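Local coordinates for protein Fdc1 (Candida dubliniensis, PDB 4ZAD) that probably catalyses the reversible, prenylated-FMN-dependent decarboxylation of cinnamic, ferulic and p-coumaric acids to styrene and its vinyl relatives, at residues Leu7-Phe12 with Ile317-Asn322; Gly394-Leu397 with Glu402-Lys405. All blocks are in the same frame, centred on the assembly; numbering follows the deposited sequence.

In the fold
From the N terminus the chain enters helix 9-19, whose first turn waits for a partner some 300 residues further on. Contact 1 closes that long loop when Ile317-Asn322 returns against the first turn of the helix, tying the N-terminal region to an outermost strand of the mixed four-stranded sheet. Contact 2 follows in series, with no overlap: a short local loop in which the residues just after helix 386-399 fold back on its last turns. The two lie on opposite sides of the chain's centre, their own centres about 33 Å apart. What they share is the cofactor: Ser321 touches its ring-system end, while Lys405 reaches its phosphate from the C-terminal region.

Contact 1: Leu7-Phe12 with Ile317-Asn322; sequences LKFRDF and IMPISN. With 4LU (1-deoxy-5-O-phosphono-1-(3,3,4,5-tetramethyl-9,11-dioxo-2,3,8,9,10,11-hexahydro-7H-quinolino[1,8-fg]pteridin-12-ium-7-y l)-D-ribitol), chain E.
Phe9 meets Ile317 and Pro319 in a largely apolar contact. With CG anti to the backbone N (chi1 177°), its ring leaves the first turn of helix 9-19 and reaches strand 317-319. Ile317 CB lies at the ring edge, in plane, 3.9 Å from Phe9 CE2, and Ile317 CG2 adds a second contact to the same carbon. Pro319 takes up the end of the ring: its CB, CG and CD all lie about 4.1 Å from Phe9 CZ.

The polar side chain next door also makes a van der Waals contact. Arg10, bent at chi2 (-134°), lays one face of its guanidinium over Ile317 CD1, which sits 3.8 Å from Arg10 NE. The charge itself is answered elsewhere, by a salt bridge from Arg10 NH2 to Glu269, whose OE1 also accepts the backbone N-H of Ile317.

Further along, Ser321 places CB 3.7 Å from the cofactor methyl C7M, while its OG is hydrogen-bonded to Glu329. Backbone bonds from Met318 to Arg69 and Leu71 join the strand to its sheet.

No hydrogen bond joins the two segments directly: helix and strand are held by side-chain packing, with Glu269 as a shared polar partner, and the chain runs on from this buried packing to Ser321 in the prenylated-FMN pocket.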
# COMPACT_ATOMS: atom_id res chain seq x y z
N LEU A 7 12.89 29.78 -13.43
CA LEU A 7 14.19 30.20 -13.89
C LEU A 7 15.09 30.72 -12.78
O LEU A 7 16.29 30.90 -12.99
CB LEU A 7 13.99 31.29 -14.96
CG LEU A 7 14.34 31.08 -16.44
CD1 LEU A 7 14.77 29.65 -16.82
CD2 LEU A 7 13.18 31.59 -17.28
N LYS A 8 14.53 30.99 -11.61
CA LYS A 8 15.28 31.69 -10.54
C LYS A 8 15.04 31.02 -9.19
O LYS A 8 13.95 31.12 -8.63
CB LYS A 8 14.92 33.20 -10.47
CG LYS A 8 15.02 33.99 -11.80
CD LYS A 8 16.23 34.93 -11.92
CE LYS A 8 15.85 36.42 -11.88
NZ LYS A 8 16.89 37.30 -12.55
N PHE A 9 16.05 30.32 -8.68
CA PHE A 9 15.94 29.59 -7.41
C PHE A 9 15.29 30.45 -6.32
O PHE A 9 14.42 30.00 -5.58
CB PHE A 9 17.33 29.11 -7.00
CG PHE A 9 17.39 28.40 -5.66
CD1 PHE A 9 16.62 27.26 -5.43
CD2 PHE A 9 18.26 28.83 -4.65
CE1 PHE A 9 16.71 26.61 -4.22
CE2 PHE A 9 18.33 28.17 -3.44
CZ PHE A 9 17.55 27.08 -3.22
N ARG A 10 15.72 31.70 -6.27
CA ARG A 10 15.27 32.63 -5.24
C ARG A 10 13.85 33.12 -5.46
O ARG A 10 13.20 33.56 -4.54
CB ARG A 10 16.23 33.81 -5.13
CG ARG A 10 17.63 33.36 -4.70
CD ARG A 10 18.18 34.25 -3.62
NE ARG A 10 19.43 33.73 -3.07
CZ ARG A 10 20.26 34.41 -2.28
NH1 ARG A 10 19.98 35.64 -1.92
NH2 ARG A 10 21.37 33.84 -1.84
N ASP A 11 13.37 33.03 -6.69
CA ASP A 11 11.94 33.30 -6.92
C ASP A 11 11.13 32.09 -6.49
O ASP A 11 9.99 32.23 -6.03
CB ASP A 11 11.69 33.68 -8.39
CG ASP A 11 12.19 35.08 -8.71
OD1 ASP A 11 12.82 35.69 -7.82
OD2 ASP A 11 11.94 35.59 -9.82
N PHE A 12 11.74 30.92 -6.63
CA PHE A 12 11.15 29.68 -6.15
C PHE A 12 10.91 29.75 -4.64
O PHE A 12 9.79 29.49 -4.16
CB PHE A 12 12.05 28.50 -6.53
CG PHE A 12 11.61 27.16 -5.97
CD1 PHE A 12 10.44 26.56 -6.41
CD2 PHE A 12 12.40 26.49 -5.02
CE1 PHE A 12 10.06 25.30 -5.91
CE2 PHE A 12 12.02 25.25 -4.51
CZ PHE A 12 10.86 24.65 -4.95
N ILE A 317 22.54 30.02 -0.64
CA ILE A 317 21.64 29.00 -0.10
C ILE A 317 21.89 27.67 -0.82
O ILE A 317 21.89 27.59 -2.04
CB ILE A 317 20.14 29.40 -0.22
CG1 ILE A 317 19.89 30.74 0.49
CG2 ILE A 317 19.26 28.34 0.38
CD1 ILE A 317 18.66 31.49 -0.05
N MET A 318 22.10 26.62 -0.05
CA MET A 318 22.22 25.36 -0.69
C MET A 318 20.99 24.48 -0.55
O MET A 318 20.61 24.13 0.56
CB MET A 318 23.43 24.60 -0.23
CG MET A 318 23.54 23.41 -1.14
SD MET A 318 25.15 22.79 -1.32
CE MET A 318 25.23 21.92 0.26
N PRO A 319 20.41 24.07 -1.69
CA PRO A 319 19.40 23.06 -1.58
C PRO A 319 20.01 21.70 -1.32
O PRO A 319 21.19 21.45 -1.64
CB PRO A 319 18.70 23.11 -2.90
CG PRO A 319 19.72 23.60 -3.85
CD PRO A 319 20.66 24.44 -3.09
N ILE A 320 19.19 20.84 -0.73
CA ILE A 320 19.63 19.59 -0.11
C ILE A 320 18.47 18.60 -0.32
O ILE A 320 17.32 19.01 -0.29
CB ILE A 320 19.97 19.92 1.41
CG1 ILE A 320 21.42 20.46 1.52
CG2 ILE A 320 19.69 18.80 2.40
CD1 ILE A 320 22.57 19.48 1.08
N SER A 321 18.79 17.34 -0.60
CA SER A 321 17.85 16.20 -0.49
C SER A 321 18.38 15.08 0.41
O SER A 321 19.52 14.64 0.31
CB SER A 321 17.49 15.61 -1.84
OG SER A 321 16.71 14.44 -1.69
N ASN A 322 17.51 14.59 1.28
CA ASN A 322 17.89 13.66 2.32
C ASN A 322 17.01 12.46 2.15
O ASN A 322 15.93 12.40 2.71
CB ASN A 322 17.68 14.32 3.68
CG ASN A 322 18.11 13.45 4.83
OD1 ASN A 322 18.95 12.54 4.68
ND2 ASN A 322 17.53 13.71 6.01
C9 4LU E . 18.29 12.06 -8.31
C8 4LU E . 17.95 13.10 -7.44
C7 4LU E . 18.63 13.27 -6.22
C10 4LU E . 21.25 9.98 -9.05
C6 4LU E . 19.66 12.25 -5.85
N3 4LU E . 23.69 8.79 -8.78
C2 4LU E . 23.10 8.83 -9.98
C13 4LU E . 21.39 13.51 -4.82
C5 4LU E . 20.42 12.37 -4.61
C1 4LU E . 21.57 10.28 -5.39
O2 4LU E . 23.71 8.32 -10.93
N1 4LU E . 21.88 9.41 -10.12
C4 4LU E . 23.10 9.32 -7.69
O4 4LU E . 23.77 9.22 -6.64
C4A 4LU E . 21.87 9.92 -7.78
N5 4LU E . 20.95 10.24 -6.53
C3 4LU E . 21.36 11.27 -4.44
C12 4LU E . 19.58 12.67 -3.37
C5A 4LU E . 19.94 11.15 -6.80
C7M 4LU E . 18.31 14.38 -5.26
C8M 4LU E . 16.87 14.05 -7.90
C9A 4LU E . 19.37 11.19 -8.10
N10 4LU E . 20.03 10.58 -9.22
C1' 4LU E . 19.26 10.06 -10.36
C2' 4LU E . 19.65 10.87 -11.59
O2' 4LU E . 19.61 12.27 -11.25
C3' 4LU E . 18.75 10.57 -12.80
O3' 4LU E . 18.90 9.19 -13.19
C4' 4LU E . 19.06 11.48 -14.00
O4' 4LU E . 18.44 10.94 -15.18
C5' 4LU E . 20.57 11.56 -14.28
O5' 4LU E . 20.89 12.34 -15.42
P 4LU E . 21.33 11.72 -16.81
O2P 4LU E . 21.75 13.01 -17.50
O3P 4LU E . 20.03 11.03 -17.31
O1P 4LU E . 22.43 10.73 -16.51

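Contact 2: Gly394-Leu397 with Glu402-Lys405; sequences GDFL and ECYK. With 4LU (1-deoxy-5-O-phosphono-1-(3,3,4,5-tetramethyl-9,11-dioxo-2,3,8,9,10,11-hexahydro-7H-quinolino[1,8-fg]pteridin-12-ium-7-y l)-D-ribitol), chain E.
The C-terminal end of helix 386-399 and the loop that follows it fold together here, and the loop carries a phosphate-binding lysine of the prenylated-FMN site. Cys403 turns back against the helix in a sulfur-aromatic contact: its SG sits over one face of the Phe396 ring, 3.9 Å from the centroid and 24° off the ring normal. The offset brings SG toward the rim, 3.6 Å from Phe396 CE2. The first torsion of Cys403 sets SG beside the backbone N, where it also meets Leu397 CD2 at 4.0 Å. Cys403 CB lies close to the carbonyl oxygens of Phe396 and Leu397, but no hydrogen bond links the segments. Instead Ser400 OG, in the turn between them, bonds to both Phe396 O and Cys403 N. Across the ring from CE2, Phe396 CE1 is approached by Glu402 CB at 4.0 Å, and Glu402 OE1 comes similarly near on a slant, its carboxylate plane 28° from the ring's.

Lys405 points away from the helix. Its chain runs extended through chi3 and bends at chi4 (-62°), bringing NZ to O3P of the cofactor at 2.6 Å, a hydrogen bond between a probably cationic amine and the phosphate. Lys405 CB packs over the centre of one face of the Tyr404 ring, whose OH bonds to Asp236.

Helix 334-347 borders the packed end, with Ile346 against Phe396, Thr342 against Leu397 and Leu345 against Glu402 and Cys403. Tyr404 and Lys405 touch helix 197-207 before the chain continues to strand 412-417.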
# COMPACT_ATOMS: atom_id res chain seq x y z
N GLY A 394 8.02 -5.55 -21.49
CA GLY A 394 9.31 -5.68 -20.84
C GLY A 394 10.51 -5.62 -21.78
O GLY A 394 11.57 -5.13 -21.39
N ASP A 395 10.37 -6.12 -23.00
CA ASP A 395 11.47 -6.02 -23.94
C ASP A 395 11.68 -4.54 -24.17
O ASP A 395 12.83 -4.05 -24.18
CB ASP A 395 11.18 -6.74 -25.27
CG ASP A 395 11.51 -8.23 -25.22
OD1 ASP A 395 12.15 -8.70 -24.22
OD2 ASP A 395 11.14 -8.96 -26.19
N PHE A 396 10.58 -3.84 -24.32
CA PHE A 396 10.67 -2.44 -24.61
C PHE A 396 11.25 -1.60 -23.49
O PHE A 396 12.12 -0.79 -23.73
CB PHE A 396 9.33 -1.86 -25.01
CG PHE A 396 9.43 -0.43 -25.44
CD1 PHE A 396 10.24 -0.07 -26.52
CD2 PHE A 396 8.73 0.56 -24.76
CE1 PHE A 396 10.35 1.28 -26.89
CE2 PHE A 396 8.83 1.87 -25.15
CZ PHE A 396 9.64 2.24 -26.21
N LEU A 397 10.73 -1.78 -22.28
CA LEU A 397 11.13 -1.01 -21.14
C LEU A 397 12.49 -1.46 -20.56
O LEU A 397 13.25 -0.62 -20.10
CB LEU A 397 10.04 -1.06 -20.07
CG LEU A 397 8.70 -0.40 -20.44
CD1 LEU A 397 7.75 -0.41 -19.24
CD2 LEU A 397 8.86 1.03 -20.92
N GLU A 402 15.77 2.61 -26.51
CA GLU A 402 15.01 3.76 -26.02
C GLU A 402 15.05 3.80 -24.49
O GLU A 402 15.45 4.83 -23.92
CB GLU A 402 13.54 3.74 -26.49
CG GLU A 402 13.31 4.13 -27.95
CD GLU A 402 13.68 3.04 -28.96
OE1 GLU A 402 13.81 1.84 -28.60
OE2 GLU A 402 13.87 3.40 -30.15
N CYS A 403 14.66 2.70 -23.84
CA CYS A 403 14.41 2.66 -22.41
C CYS A 403 15.45 1.92 -21.52
O CYS A 403 15.31 1.89 -20.31
CB CYS A 403 13.06 2.01 -22.19
SG CYS A 403 11.76 2.74 -23.16
N TYR A 404 16.48 1.33 -22.11
CA TYR A 404 17.44 0.53 -21.37
C TYR A 404 17.96 1.23 -20.12
O TYR A 404 18.03 0.61 -19.07
CB TYR A 404 18.62 0.10 -22.27
CG TYR A 404 19.71 1.11 -22.43
CD1 TYR A 404 19.57 2.15 -23.31
CD2 TYR A 404 20.89 1.03 -21.67
CE1 TYR A 404 20.58 3.11 -23.46
CE2 TYR A 404 21.93 2.00 -21.83
CZ TYR A 404 21.75 3.04 -22.72
OH TYR A 404 22.69 4.02 -22.92
N LYS A 405 18.30 2.50 -20.25
CA LYS A 405 18.71 3.31 -19.14
C LYS A 405 17.52 3.93 -18.37
O LYS A 405 17.51 3.96 -17.10
CB LYS A 405 19.59 4.45 -19.65
CG LYS A 405 19.76 5.58 -18.65
CD LYS A 405 20.85 6.58 -19.05
CE LYS A 405 20.94 7.72 -18.03
NZ LYS A 405 19.69 8.49 -17.97
C9 4LU E . 18.29 12.06 -8.31
C8 4LU E . 17.95 13.10 -7.44
C7 4LU E . 18.63 13.27 -6.22
C10 4LU E . 21.25 9.98 -9.05
C6 4LU E . 19.66 12.25 -5.85
N3 4LU E . 23.69 8.79 -8.78
C2 4LU E . 23.10 8.83 -9.98
C13 4LU E . 21.39 13.51 -4.82
C5 4LU E . 20.42 12.37 -4.61
C1 4LU E . 21.57 10.28 -5.39
O2 4LU E . 23.71 8.32 -10.93
N1 4LU E . 21.88 9.41 -10.12
C4 4LU E . 23.10 9.32 -7.69
O4 4LU E . 23.77 9.22 -6.64
C4A 4LU E . 21.87 9.92 -7.78
N5 4LU E . 20.95 10.24 -6.53
C3 4LU E . 21.36 11.27 -4.44
C12 4LU E . 19.58 12.67 -3.37
C5A 4LU E . 19.94 11.15 -6.80
C7M 4LU E . 18.31 14.38 -5.26
C8M 4LU E . 16.87 14.05 -7.90
C9A 4LU E . 19.37 11.19 -8.10
N10 4LU E . 20.03 10.58 -9.22
C1' 4LU E . 19.26 10.06 -10.36
C2' 4LU E . 19.65 10.87 -11.59
O2' 4LU E . 19.61 12.27 -11.25
C3' 4LU E . 18.75 10.57 -12.80
O3' 4LU E . 18.90 9.19 -13.19
C4' 4LU E . 19.06 11.48 -14.00
O4' 4LU E . 18.44 10.94 -15.18
C5' 4LU E . 20.57 11.56 -14.28
O5' 4LU E . 20.89 12.34 -15.42
P 4LU E . 21.33 11.72 -16.81
O2P 4LU E . 21.75 13.01 -17.50
O3P 4LU E . 20.03 11.03 -17.31
O1P 4LU E . 22.43 10.73 -16.51